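Local coordinates for uncharacterized protein (Legionella pneumophila subsp. pneumophila str. Philadelphia 1, PDB 4RXV), which is of uncharacterised function, its N-terminal fragment carrying a RavJ-type peptidase domain of the CA clan, which suggests a cysteine-protease-like activity, at residues A[111-120]-A[213-221]; A[10-18]-A[220-228]. All coordinates share one frame; numbering follows the deposited sequence.

Contact 1 (A[111-120]-A[213-221]); sequences GVLLDDPQIR and LTSTRTGQL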
ATOM      1  N   GLY A 111       3.161  -6.502   1.918  1.00  7.07           N
ATOM      2  CA  GLY A 111       3.515  -7.383   3.020  1.00  7.31           C
ATOM      3  C   GLY A 111       2.322  -8.058   3.650  1.00  7.28           C
ATOM      4  O   GLY A 111       2.347  -9.269   3.886  1.00  8.38           O
ATOM      5  N   VAL A 112       1.269  -7.296   3.921  1.00  6.97           N
ATOM      6  CA  VAL A 112       0.046  -7.861   4.485  1.00  6.98           C
ATOM      7  C   VAL A 112      -0.480  -9.001   3.613  1.00  7.64           C
ATOM      8  O   VAL A 112      -0.886 -10.045   4.115  1.00  8.57           O
ATOM      9  CB  VAL A 112      -1.014  -6.758   4.674  1.00  7.64           C
ATOM     10  CG1 VAL A 112      -2.372  -7.332   4.989  1.00  8.71           C
ATOM     11  CG2 VAL A 112      -0.569  -5.757   5.756  1.00  8.34           C
ATOM     12  N   LEU A 113      -0.503  -8.775   2.311  1.00  7.14           N
ATOM     13  CA  LEU A 113      -1.059  -9.744   1.381  1.00  8.17           C
ATOM     14  C   LEU A 113      -0.160 -10.956   1.204  1.00  8.79           C
ATOM     15  O   LEU A 113      -0.645 -12.080   1.147  1.00 10.11           O
ATOM     16  CB  LEU A 113      -1.317  -9.066   0.049  1.00  8.16           C
ATOM     17  CG  LEU A 113      -2.337  -7.942   0.148  1.00 10.29           C
ATOM     18  CD1 LEU A 113      -2.288  -7.080  -1.114  1.00 12.66           C
ATOM     19  CD2 LEU A 113      -3.716  -8.416   0.473  1.00 12.40           C
ATOM     20  N   LEU A 114       1.149 -10.748   1.134  1.00  8.58           N
ATOM     21  CA  LEU A 114       2.113 -11.831   1.001  1.00  9.13           C
ATOM     22  C   LEU A 114       2.130 -12.710   2.244  1.00  9.91           C
ATOM     23  O   LEU A 114       2.555 -13.854   2.187  1.00 10.68           O
ATOM     24  CB  LEU A 114       3.513 -11.274   0.675  1.00  9.60           C
ATOM     25  CG  LEU A 114       3.666 -10.797  -0.777  1.00 10.11           C
ATOM     26  CD1 LEU A 114       4.827  -9.859  -0.940  1.00 11.46           C
ATOM     27  CD2 LEU A 114       3.802 -11.967  -1.724  1.00 11.66           C
ATOM     28  N   ASP A 115       1.726 -12.163   3.383  1.00 10.20           N
ATOM     29  CA  ASP A 115       1.739 -12.883   4.646  1.00 10.58           C
ATOM     30  C   ASP A 115       0.514 -13.766   4.819  1.00 12.18           C
ATOM     31  O   ASP A 115       0.448 -14.487   5.789  1.00 14.73           O
ATOM     32  CB  ASP A 115       1.805 -11.887   5.803  1.00 11.77           C
ATOM     33  CG  ASP A 115       2.111 -12.552   7.113  1.00 11.49           C
ATOM     34  OD1 ASP A 115       3.145 -13.236   7.192  1.00 11.42           O
ATOM     35  OD2 ASP A 115       1.309 -12.392   8.057  1.00 13.41           O
ATOM     36  N   ASP A 116      -0.446 -13.691   3.903  1.00 12.59           N
ATOM     37  CA  ASP A 116      -1.706 -14.422   4.021  1.00 14.54           C
ATOM     38  C   ASP A 116      -1.682 -15.717   3.208  1.00 13.10           C
ATOM     39  O   ASP A 116      -1.526 -15.701   1.998  1.00 11.58           O
ATOM     40  CB  ASP A 116      -2.848 -13.527   3.541  1.00 18.31           C
ATOM     41  CG  ASP A 116      -4.212 -14.122   3.798  1.00 24.37           C
ATOM     42  OD1 ASP A 116      -4.511 -15.186   3.221  1.00 25.94           O
ATOM     43  OD2 ASP A 116      -5.000 -13.515   4.560  1.00 26.75           O
ATOM     44  N   PRO A 117      -1.887 -16.864   3.865  1.00 17.14           N
ATOM     45  CA  PRO A 117      -1.766 -18.129   3.128  1.00 17.99           C
ATOM     46  C   PRO A 117      -2.860 -18.377   2.094  1.00 17.42           C
ATOM     47  O   PRO A 117      -2.616 -19.022   1.084  1.00 19.21           O
ATOM     48  CB  PRO A 117      -1.833 -19.189   4.237  1.00 20.82           C
ATOM     49  CG  PRO A 117      -2.544 -18.519   5.346  1.00 22.32           C
ATOM     50  CD  PRO A 117      -2.165 -17.080   5.293  1.00 20.31           C
ATOM     51  N   GLN A 118      -4.046 -17.832   2.317  0.61 15.97           N
ATOM     52  CA  GLN A 118      -5.135 -18.045   1.368  0.61 15.40           C
ATOM     53  C   GLN A 118      -4.993 -17.121   0.157  0.61 12.13           C
ATOM     54  O   GLN A 118      -5.456 -17.423  -0.930  0.61 12.93           O
ATOM     55  CB  GLN A 118      -6.484 -17.848   2.046  0.61 18.84           C
ATOM     56  CG  GLN A 118      -6.755 -18.867   3.133  0.61 23.22           C
ATOM     57  CD  GLN A 118      -8.049 -18.595   3.868  0.61 30.61           C
ATOM     58  OE1 GLN A 118      -8.596 -17.495   3.798  0.61 33.46           O
ATOM     59  NE2 GLN A 118      -8.549 -19.600   4.570  0.61 31.40           N
ATOM     60  N   ILE A 119      -4.324 -15.989   0.344  1.00 12.49           N
ATOM     61  CA  ILE A 119      -3.959 -15.154  -0.795  1.00 13.50           C
ATOM     62  C   ILE A 119      -2.911 -15.881  -1.647  1.00 12.92           C
ATOM     63  O   ILE A 119      -2.988 -15.852  -2.863  1.00 13.62           O
ATOM     64  CB  ILE A 119      -3.478 -13.787  -0.365  1.00 15.31           C
ATOM     65  CG1 ILE A 119      -4.631 -13.079   0.343  1.00 20.48           C
ATOM     66  CG2 ILE A 119      -2.930 -12.999  -1.588  1.00 16.93           C
ATOM     67  CD1 ILE A 119      -5.063 -11.805  -0.313  1.00 30.41           C
ATOM     68  N   ARG A 120      -1.955 -16.533  -0.997  1.00 13.62           N
ATOM     69  CA  ARG A 120      -0.870 -17.227  -1.720  1.00 17.16           C
ATOM     70  C   ARG A 120      -1.388 -18.180  -2.789  1.00 16.27           C
ATOM     71  O   ARG A 120      -0.761 -18.368  -3.825  1.00 20.37           O
ATOM     72  CB  ARG A 120      -0.012 -18.098  -0.786  1.00 20.09           C
ATOM     73  CG  ARG A 120       0.903 -17.399   0.146  1.00 23.25           C
ATOM     74  CD  ARG A 120       2.189 -16.902  -0.523  1.00 16.63           C
ATOM     75  NE  ARG A 120       2.950 -16.190   0.488  1.00 13.13           N
ATOM     76  CZ  ARG A 120       4.019 -16.651   1.113  1.00 12.82           C
ATOM     77  NH1 ARG A 120       4.563 -17.813   0.804  1.00 13.44           N
ATOM     78  NH2 ARG A 120       4.565 -15.912   2.043  1.00 12.36           N
ATOM     79  N   LEU A 213       9.869 -16.823  -2.560  1.00 10.28           N
ATOM     80  CA  LEU A 213       8.492 -16.743  -2.072  1.00 10.83           C
ATOM     81  C   LEU A 213       8.083 -17.992  -1.290  1.00 10.94           C
ATOM     82  O   LEU A 213       7.491 -17.924  -0.210  1.00 10.44           O
ATOM     83  CB  LEU A 213       7.542 -16.520  -3.227  1.00 11.83           C
ATOM     84  CG  LEU A 213       6.063 -16.485  -2.839  1.00 13.39           C
ATOM     85  CD1 LEU A 213       5.728 -15.282  -1.983  1.00 12.65           C
ATOM     86  CD2 LEU A 213       5.212 -16.553  -4.082  1.00 15.58           C
ATOM     87  N   THR A 214       8.378 -19.158  -1.837  1.00 11.69           N
ATOM     88  CA  THR A 214       7.874 -20.396  -1.249  1.00 13.31           C
ATOM     89  C   THR A 214       8.404 -20.643   0.165  1.00 13.61           C
ATOM     90  O   THR A 214       7.715 -21.237   0.999  1.00 16.98           O
ATOM     91  CB  THR A 214       8.234 -21.587  -2.121  1.00 19.24           C
ATOM     92  OG1 THR A 214       7.803 -21.321  -3.452  1.00 26.00           O
ATOM     93  CG2 THR A 214       7.550 -22.800  -1.583  1.00 21.44           C
ATOM     94  N   SER A 215       9.626 -20.190   0.426  1.00 11.13           N
ATOM     95  CA  SER A 215      10.222 -20.342   1.747  1.00 12.63           C
ATOM     96  C   SER A 215       9.886 -19.183   2.688  1.00 12.31           C
ATOM     97  O   SER A 215      10.396 -19.122   3.806  1.00 15.19           O
ATOM     98  CB  SER A 215      11.738 -20.508   1.646  1.00 13.80           C
ATOM     99  OG  SER A 215      12.338 -19.390   1.038  1.00 15.63           O
ATOM    100  N   THR A 216       9.034 -18.271   2.246  1.00 11.75           N
ATOM    101  CA  THR A 216       8.628 -17.145   3.070  1.00 11.88           C
ATOM    102  C   THR A 216       7.395 -17.566   3.863  1.00 11.18           C
ATOM    103  O   THR A 216       6.338 -17.830   3.310  1.00 11.57           O
ATOM    104  CB  THR A 216       8.335 -15.907   2.202  1.00 11.28           C
ATOM    105  OG1 THR A 216       9.504 -15.563   1.450  1.00 12.99           O
ATOM    106  CG2 THR A 216       7.949 -14.717   3.068  1.00 12.04           C
ATOM    107  N   ARG A 217       7.552 -17.597   5.173  1.00 13.18           N
ATOM    108  CA  ARG A 217       6.502 -17.957   6.105  1.00 15.06           C
ATOM    109  C   ARG A 217       5.290 -17.040   6.000  1.00 13.81           C
ATOM    110  O   ARG A 217       5.423 -15.840   5.774  1.00 13.46           O
ATOM    111  CB  ARG A 217       7.080 -17.812   7.517  1.00 19.93           C
ATOM    112  CG  ARG A 217       6.478 -18.702   8.575  1.00 30.27           C
ATOM    113  CD  ARG A 217       7.428 -18.837   9.782  1.00 34.23           C
ATOM    114  NE  ARG A 217       7.244 -20.090  10.515  1.00 53.46           N
ATOM    115  CZ  ARG A 217       7.916 -21.219  10.285  1.00 60.86           C
ATOM    116  NH1 ARG A 217       8.816 -21.293   9.310  1.00 62.51           N
ATOM    117  NH2 ARG A 217       7.653 -22.304  11.003  1.00 55.43           N
ATOM    118  N   THR A 218       4.103 -17.600   6.174  1.00 13.94           N
ATOM    119  CA  THR A 218       2.898 -16.805   6.313  1.00 13.69           C
ATOM    120  C   THR A 218       2.518 -16.656   7.792  1.00 13.67           C
ATOM    121  O   THR A 218       3.032 -17.373   8.652  1.00 15.59           O
ATOM    122  CB  THR A 218       1.731 -17.424   5.530  1.00 16.92           C
ATOM    123  OG1 THR A 218       1.471 -18.761   5.994  1.00 20.21           O
ATOM    124  CG2 THR A 218       2.033 -17.441   4.041  1.00 16.91           C
ATOM    125  N   GLY A 219       1.610 -15.740   8.103  1.00 13.58           N
ATOM    126  CA  GLY A 219       1.187 -15.551   9.486  1.00 13.69           C
ATOM    127  C   GLY A 219       2.227 -14.875  10.369  1.00 13.08           C
ATOM    128  O   GLY A 219       2.166 -14.968  11.597  1.00 15.20           O
ATOM    129  N   GLN A 220       3.198 -14.208   9.750  1.00 11.56           N
ATOM    130  CA  GLN A 220       4.191 -13.459  10.502  1.00 11.26           C
ATOM    131  C   GLN A 220       3.634 -12.190  11.124  1.00 11.93           C
ATOM    132  O   GLN A 220       4.168 -11.705  12.130  1.00 13.58           O
ATOM    133  CB  GLN A 220       5.363 -13.082   9.616  1.00 11.51           C
ATOM    134  CG  GLN A 220       6.055 -14.258   9.031  1.00 12.18           C
ATOM    135  CD  GLN A 220       7.289 -13.851   8.283  1.00 12.51           C
ATOM    136  OE1 GLN A 220       8.176 -13.206   8.833  1.00 14.21           O
ATOM    137  NE2 GLN A 220       7.339 -14.185   7.016  1.00 12.64           N
ATOM    138  N   LEU A 221       2.592 -11.621  10.521  1.00 11.46           N
ATOM    139  CA  LEU A 221       2.101 -10.317  10.951  1.00 11.73           C
ATOM    140  C   LEU A 221       0.899 -10.441  11.881  1.00 13.76           C
ATOM    141  O   LEU A 221       0.050 -11.328  11.750  1.00 16.23           O
ATOM    142  CB  LEU A 221       1.675  -9.467   9.758  1.00 12.31           C
ATOM    143  CG  LEU A 221       2.736  -9.206   8.697  1.00 12.28           C
ATOM    144  CD1 LEU A 221       2.173  -8.474   7.511  1.00 12.99           C
ATOM    145  CD2 LEU A 221       3.922  -8.439   9.280  1.00 14.66           C
TER
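R120 slides its guanidinium between two aliphatic groups of segment 213-221: L213 CD1 lies over the centre of one face, 3.7 Å above the plane, and T218 CG2 covers the opposite face nearer the rim. The edge is taken by carbonyls close to the guanidinium plane. End-on, NH1 and NH2 both donate to T216 O (3.1 and 2.9 Å), and side-on, NE and NH2 share L114 O. Four bonds to two carbonyls thus fix the rotation of the group, and arginine suits the place because its flat cation carries N-H groups along its whole edge. A bend at chi2 (-78°) helps bring that edge to L114 O.

D115 works the other way, as an acceptor of backbone N-H groups. Its carboxylate, swung anti to the backbone N (chi1 -168°), takes Q220 N on the syn lone pair of OD1 at 2.7 Å, while L221 N comes to OD2 from above the carboxylate plane at 2.9 Å. G219 N meets D115 O nearly straight, at 2.9 Å and 166°, and G219 turns with a positive phi, which glycine adopts without strain. L221 CD1 then rests 3.7 Å from V112 CA.

The contact fastens the loop after strand 202-206 across the junction of helices 105-114 and 117-122, with helix 74-84 touching L213, T216 and Q220, helix 6-14 touching V112, and L113 and I119 packing on strand 136-146.

Contact 2 (A[10-18]-A[220-228]); sequences QERLKQEQY and QLTPYTGTP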
ATOM      1  N   GLN A  10     -10.293  -7.289   1.472  1.00  8.44           N
ATOM      2  CA  GLN A  10     -10.525  -5.902   1.835  1.00  8.03           C
ATOM      3  C   GLN A  10     -10.662  -5.741   3.342  1.00  8.49           C
ATOM      4  O   GLN A  10     -10.127  -4.799   3.928  1.00  8.79           O
ATOM      5  CB  GLN A  10     -11.761  -5.378   1.111  1.00  8.79           C
ATOM      6  CG  GLN A  10     -12.083  -3.929   1.379  1.00  8.69           C
ATOM      7  CD  GLN A  10     -13.235  -3.477   0.533  1.00  9.65           C
ATOM      8  OE1 GLN A  10     -13.065  -2.945  -0.570  1.00 11.13           O
ATOM      9  NE2 GLN A  10     -14.415  -3.762   0.993  1.00 10.58           N
ATOM     10  N   GLU A  11     -11.366  -6.663   3.986  1.00  8.79           N
ATOM     11  CA  GLU A  11     -11.509  -6.610   5.435  1.00  9.34           C
ATOM     12  C   GLU A  11     -10.153  -6.713   6.128  1.00  9.14           C
ATOM     13  O   GLU A  11      -9.887  -5.976   7.067  1.00  9.23           O
ATOM     14  CB  GLU A  11     -12.460  -7.692   5.930  1.00 11.47           C
ATOM     15  CG  GLU A  11     -13.921  -7.380   5.641  1.00 18.60           C
ATOM     16  CD  GLU A  11     -14.383  -6.036   6.239  1.00 22.82           C
ATOM     17  OE1 GLU A  11     -13.962  -5.722   7.388  1.00 23.54           O
ATOM     18  OE2 GLU A  11     -15.149  -5.283   5.558  1.00 22.91           O
ATOM     19  N   ARG A  12      -9.284  -7.607   5.655  1.00  8.42           N
ATOM     20  CA  ARG A  12      -7.948  -7.746   6.223  1.00  8.58           C
ATOM     21  C   ARG A  12      -7.178  -6.414   6.096  1.00  7.79           C
ATOM     22  O   ARG A  12      -6.466  -6.016   7.015  1.00  8.19           O
ATOM     23  CB  ARG A  12      -7.178  -8.862   5.531  1.00  8.89           C
ATOM     24  CG  ARG A  12      -5.707  -8.946   5.927  1.00  8.84           C
ATOM     25  CD  ARG A  12      -5.521  -9.295   7.404  1.00  9.11           C
ATOM     26  NE  ARG A  12      -4.125  -9.312   7.808  1.00  9.17           N
ATOM     27  CZ  ARG A  12      -3.483  -8.272   8.307  1.00  8.96           C
ATOM     28  NH1 ARG A  12      -4.078  -7.099   8.428  1.00  8.76           N
ATOM     29  NH2 ARG A  12      -2.229  -8.410   8.667  1.00  9.55           N
ATOM     30  N   LEU A  13      -7.292  -5.748   4.955  1.00  7.32           N
ATOM     31  CA  LEU A  13      -6.606  -4.474   4.751  1.00  7.29           C
ATOM     32  C   LEU A  13      -7.234  -3.369   5.604  1.00  7.07           C
ATOM     33  O   LEU A  13      -6.508  -2.495   6.097  1.00  8.15           O
ATOM     34  CB  LEU A  13      -6.648  -4.127   3.262  1.00  7.36           C
ATOM     35  CG  LEU A  13      -5.829  -5.059   2.371  1.00  7.80           C
ATOM     36  CD1 LEU A  13      -6.262  -4.959   0.923  1.00  7.95           C
ATOM     37  CD2 LEU A  13      -4.320  -4.764   2.495  1.00  8.19           C
ATOM     38  N   LYS A  14      -8.549  -3.393   5.789  1.00  7.91           N
ATOM     39  CA  LYS A  14      -9.207  -2.430   6.666  1.00  8.50           C
ATOM     40  C   LYS A  14      -8.670  -2.517   8.105  1.00  8.35           C
ATOM     41  O   LYS A  14      -8.601  -1.520   8.810  1.00  8.64           O
ATOM     42  CB  LYS A  14     -10.733  -2.591   6.611  1.00  8.63           C
ATOM     43  CG  LYS A  14     -11.337  -2.045   5.354  1.00  9.97           C
ATOM     44  CD  LYS A  14     -12.777  -2.432   5.146  1.00 11.76           C
ATOM     45  CE  LYS A  14     -13.667  -1.972   6.252  1.00 13.44           C
ATOM     46  NZ  LYS A  14     -15.082  -2.265   5.923  1.00 16.72           N
ATOM     47  N   GLN A  15      -8.280  -3.715   8.547  1.00  8.29           N
ATOM     48  CA  GLN A  15      -7.746  -3.889   9.885  1.00  8.39           C
ATOM     49  C   GLN A  15      -6.496  -3.056  10.113  1.00  7.62           C
ATOM     50  O   GLN A  15      -6.155  -2.794  11.262  1.00  8.44           O
ATOM     51  CB  GLN A  15      -7.458  -5.356  10.176  1.00  9.52           C
ATOM     52  CG  GLN A  15      -8.703  -6.203  10.278  1.00 10.20           C
ATOM     53  CD  GLN A  15      -8.400  -7.660  10.451  1.00 10.95           C
ATOM     54  OE1 GLN A  15      -8.482  -8.430   9.515  1.00 13.04           O
ATOM     55  NE2 GLN A  15      -8.054  -8.045  11.657  1.00 12.70           N
ATOM     56  N   GLU A  16      -5.786  -2.666   9.049  1.00  7.56           N
ATOM     57  CA  GLU A  16      -4.573  -1.895   9.197  1.00  7.67           C
ATOM     58  C   GLU A  16      -4.821  -0.426   9.500  1.00  7.56           C
ATOM     59  O   GLU A  16      -3.892   0.284   9.852  1.00  8.36           O
ATOM     60  CB  GLU A  16      -3.688  -2.047   7.949  1.00  7.98           C
ATOM     61  CG  GLU A  16      -3.219  -3.469   7.770  1.00  8.34           C
ATOM     62  CD  GLU A  16      -2.487  -3.973   8.997  1.00  9.29           C
ATOM     63  OE1 GLU A  16      -1.405  -3.443   9.307  1.00 12.88           O
ATOM     64  OE2 GLU A  16      -2.994  -4.888   9.666  1.00 10.71           O
ATOM     65  N   GLN A  17      -6.061   0.014   9.363  1.00  7.78           N
ATOM     66  CA  GLN A  17      -6.443   1.406   9.669  1.00  8.46           C
ATOM     67  C   GLN A  17      -5.518   2.397   8.946  1.00  7.70           C
ATOM     68  O   GLN A  17      -4.967   3.334   9.546  1.00  8.68           O
ATOM     69  CB  GLN A  17      -6.475   1.653  11.176  1.00  9.80           C
ATOM     70  CG  GLN A  17      -7.532   0.785  11.869  1.00 13.32           C
ATOM     71  CD  GLN A  17      -8.954   1.121  11.420  1.00 17.41           C
ATOM     72  OE1 GLN A  17      -9.391   2.253  11.602  1.00 18.81           O
ATOM     73  NE2 GLN A  17      -9.697   0.135  10.925  1.00 24.97           N
ATOM     74  N   TYR A  18      -5.394   2.225   7.639  1.00  7.67           N
ATOM     75  CA  TYR A  18      -4.489   3.058   6.840  1.00  7.50           C
ATOM     76  C   TYR A  18      -4.871   4.541   6.886  1.00  7.60           C
ATOM     77  O   TYR A  18      -4.008   5.400   6.722  1.00  8.54           O
ATOM     78  CB  TYR A  18      -4.474   2.551   5.413  1.00  7.59           C
ATOM     79  CG  TYR A  18      -3.731   1.239   5.225  1.00  7.20           C
ATOM     80  CD1 TYR A  18      -2.433   1.088   5.665  1.00  7.78           C
ATOM     81  CD2 TYR A  18      -4.312   0.169   4.553  1.00  7.47           C
ATOM     82  CE1 TYR A  18      -1.719  -0.083   5.448  1.00  7.45           C
ATOM     83  CE2 TYR A  18      -3.618  -1.009   4.343  1.00  7.39           C
ATOM     84  CZ  TYR A  18      -2.308  -1.135   4.786  1.00  6.67           C
ATOM     85  OH  TYR A  18      -1.641  -2.302   4.504  1.00  7.75           O
ATOM     86  N   GLN A 220       3.198 -14.208   9.750  1.00 11.56           N
ATOM     87  CA  GLN A 220       4.191 -13.459  10.502  1.00 11.26           C
ATOM     88  C   GLN A 220       3.634 -12.190  11.124  1.00 11.93           C
ATOM     89  O   GLN A 220       4.168 -11.705  12.130  1.00 13.58           O
ATOM     90  CB  GLN A 220       5.363 -13.082   9.616  1.00 11.51           C
ATOM     91  CG  GLN A 220       6.055 -14.258   9.031  1.00 12.18           C
ATOM     92  CD  GLN A 220       7.289 -13.851   8.283  1.00 12.51           C
ATOM     93  OE1 GLN A 220       8.176 -13.206   8.833  1.00 14.21           O
ATOM     94  NE2 GLN A 220       7.339 -14.185   7.016  1.00 12.64           N
ATOM     95  N   LEU A 221       2.592 -11.621  10.521  1.00 11.46           N
ATOM     96  CA  LEU A 221       2.101 -10.317  10.951  1.00 11.73           C
ATOM     97  C   LEU A 221       0.899 -10.441  11.881  1.00 13.76           C
ATOM     98  O   LEU A 221       0.050 -11.328  11.750  1.00 16.23           O
ATOM     99  CB  LEU A 221       1.675  -9.467   9.758  1.00 12.31           C
ATOM    100  CG  LEU A 221       2.736  -9.206   8.697  1.00 12.28           C
ATOM    101  CD1 LEU A 221       2.173  -8.474   7.511  1.00 12.99           C
ATOM    102  CD2 LEU A 221       3.922  -8.439   9.280  1.00 14.66           C
ATOM    103  N   THR A 222       0.812  -9.524  12.830  1.00 13.34           N
ATOM    104  CA  THR A 222      -0.391  -9.353  13.613  1.00 14.25           C
ATOM    105  C   THR A 222      -1.192  -8.218  12.976  1.00 11.84           C
ATOM    106  O   THR A 222      -0.673  -7.122  12.812  1.00 12.78           O
ATOM    107  CB  THR A 222      -0.029  -9.028  15.051  1.00 16.65           C
ATOM    108  OG1 THR A 222       0.774 -10.095  15.584  1.00 17.92           O
ATOM    109  CG2 THR A 222      -1.272  -8.858  15.872  1.00 17.88           C
ATOM    110  N   PRO A 223      -2.456  -8.464  12.598  1.00 11.62           N
ATOM    111  CA  PRO A 223      -3.263  -7.338  12.109  1.00 11.54           C
ATOM    112  C   PRO A 223      -3.248  -6.184  13.098  1.00 10.39           C
ATOM    113  O   PRO A 223      -3.264  -6.411  14.300  1.00 11.88           O
ATOM    114  CB  PRO A 223      -4.661  -7.941  11.967  1.00 13.35           C
ATOM    115  CG  PRO A 223      -4.400  -9.407  11.716  1.00 14.22           C
ATOM    116  CD  PRO A 223      -3.234  -9.719  12.625  1.00 13.65           C
ATOM    117  N   TYR A 224      -3.210  -4.958  12.600  1.00  9.49           N
ATOM    118  CA  TYR A 224      -3.024  -3.822  13.491  1.00  9.38           C
ATOM    119  C   TYR A 224      -4.175  -3.674  14.483  1.00  9.78           C
ATOM    120  O   TYR A 224      -3.976  -3.247  15.619  1.00 10.61           O
ATOM    121  CB  TYR A 224      -2.893  -2.544  12.689  1.00  9.66           C
ATOM    122  CG  TYR A 224      -2.294  -1.373  13.453  1.00  9.24           C
ATOM    123  CD1 TYR A 224      -1.011  -1.456  13.970  1.00  9.98           C
ATOM    124  CD2 TYR A 224      -2.975  -0.161  13.593  1.00  9.31           C
ATOM    125  CE1 TYR A 224      -0.430  -0.415  14.631  1.00  9.76           C
ATOM    126  CE2 TYR A 224      -2.389   0.919  14.264  1.00  9.97           C
ATOM    127  CZ  TYR A 224      -1.112   0.785  14.764  1.00 10.36           C
ATOM    128  OH  TYR A 224      -0.496   1.829  15.399  1.00 11.31           O
ATOM    129  N   THR A 225      -5.377  -4.000  14.034  1.00  9.73           N
ATOM    130  CA  THR A 225      -6.573  -4.063  14.873  1.00 10.79           C
ATOM    131  C   THR A 225      -7.365  -5.319  14.521  1.00 11.77           C
ATOM    132  O   THR A 225      -7.215  -5.908  13.432  1.00 12.40           O
ATOM    133  CB  THR A 225      -7.483  -2.838  14.663  1.00 11.19           C
ATOM    134  OG1 THR A 225      -7.969  -2.804  13.313  1.00 10.70           O
ATOM    135  CG2 THR A 225      -6.772  -1.546  15.005  1.00 11.20           C
ATOM    136  N   GLY A 226      -8.234  -5.721  15.432  1.00 13.28           N
ATOM    137  CA  GLY A 226      -9.123  -6.821  15.174  1.00 13.03           C
ATOM    138  C   GLY A 226     -10.460  -6.291  14.717  1.00 13.14           C
ATOM    139  O   GLY A 226     -10.990  -5.347  15.299  1.00 15.01           O
ATOM    140  N   THR A 227     -11.034  -6.914  13.694  1.00 13.64           N
ATOM    141  CA  THR A 227     -12.306  -6.460  13.161  1.00 14.16           C
ATOM    142  C   THR A 227     -13.368  -6.479  14.260  1.00 14.66           C
ATOM    143  O   THR A 227     -13.505  -7.479  14.976  1.00 15.62           O
ATOM    144  CB  THR A 227     -12.778  -7.395  12.048  1.00 15.97           C
ATOM    145  OG1 THR A 227     -11.734  -7.535  11.076  1.00 16.94           O
ATOM    146  CG2 THR A 227     -14.062  -6.877  11.397  1.00 17.28           C
ATOM    147  N   PRO A 228     -14.146  -5.394  14.385  1.00 15.45           N
ATOM    148  CA  PRO A 228     -15.240  -5.397  15.369  1.00 17.51           C
ATOM    149  C   PRO A 228     -16.320  -6.413  15.040  1.00 18.61           C
ATOM    150  O   PRO A 228     -16.542  -6.696  13.868  1.00 21.12           O
ATOM    151  CB  PRO A 228     -15.842  -3.990  15.253  1.00 20.59           C
ATOM    152  CG  PRO A 228     -14.904  -3.198  14.439  1.00 19.80           C
ATOM    153  CD  PRO A 228     -14.013  -4.108  13.678  1.00 16.17           C
TER
HETATM  154  O   HOH W   1     -11.939  -5.636   8.998  1.00 17.62           O
HETATM  155  O   HOH W   2      -0.387  -6.378   9.865  1.00 11.83           O
HETATM  156  O   HOH W   3      -2.004 -11.207   9.711  1.00 22.73           O
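The type I turn K14-Q17 at the end of helix 6-14 is where the irregular segment 220-228 is bound, and Q15 and T225 meet there through both backbone and side chain. Q15 NE2 donates to T225 O (2.9 Å) in the plane of that carbonyl. In return, T225 OG1 donates to Q15 O at 2.7 Å, joined by a weak bond from T225 N. The hydroxyl of T225 sits between its own N and carbonyl carbon (chi1 63°), a placing that lets threonine offer OG1 beside its N-H to the same acceptor. Glutamine suits the other side because its amide reaches past the turn to a backbone carbonyl.

E16 carries the second grip. Its OE2 accepts from Y224 N (2.9 Å, 162°) and from R12 NH1 (2.8 Å), the two donors arriving from opposite faces of the carboxylate plane; the bond to R12 belongs to a salt bridge that probably favours the charged carboxylate. N85 holds OE1. P223 meets one face of the R12 guanidinium, its CG 3.7 Å above the plane and over the centre, the two side chains crossing at about a right angle, so that the rigid ring offers apolar carbons to the cation.

Waters complete the seam. One is held by R12 NH2 and T222 O, and weakly by E16 OE2; another joins R12 NH2 to L221 O, and a third links E11 OE1 and E11 O to T227 OG1. Beyond E16, the ring of Y224 makes cation-pi contacts with R98 and K87.

Side chains take up Y224 N and T225 O, and waters L221 O and T222 O: the end of this fragment, without regular secondary structure, is held at the end of helix 6-14 and its type I turn largely by side-chain-to-backbone bonds.

In the fold
Both contacts bind the same long segment after strand 202-206: contact 1 holds its earlier part, contact 2 the residues near the end of this fragment, and they share Q220 and L221. Their helical sides also meet, since V112 of contact 1 packs on R12, L13, E16 and Y18 of contact 2, so helices 105-114 and 6-14 offer adjoining supports to one segment. Contact 1 is partly buried, and its cross-segment bonds described here run directly between protein groups: D115 and R120 meet backbone atoms, and R120 lies between leucine and threonine side chains. Contact 2 lies at the surface, and there waters and an arginine-glutamate pair share the work. In each, an arginine guanidinium is covered by aliphatic carbon, on two faces in contact 1.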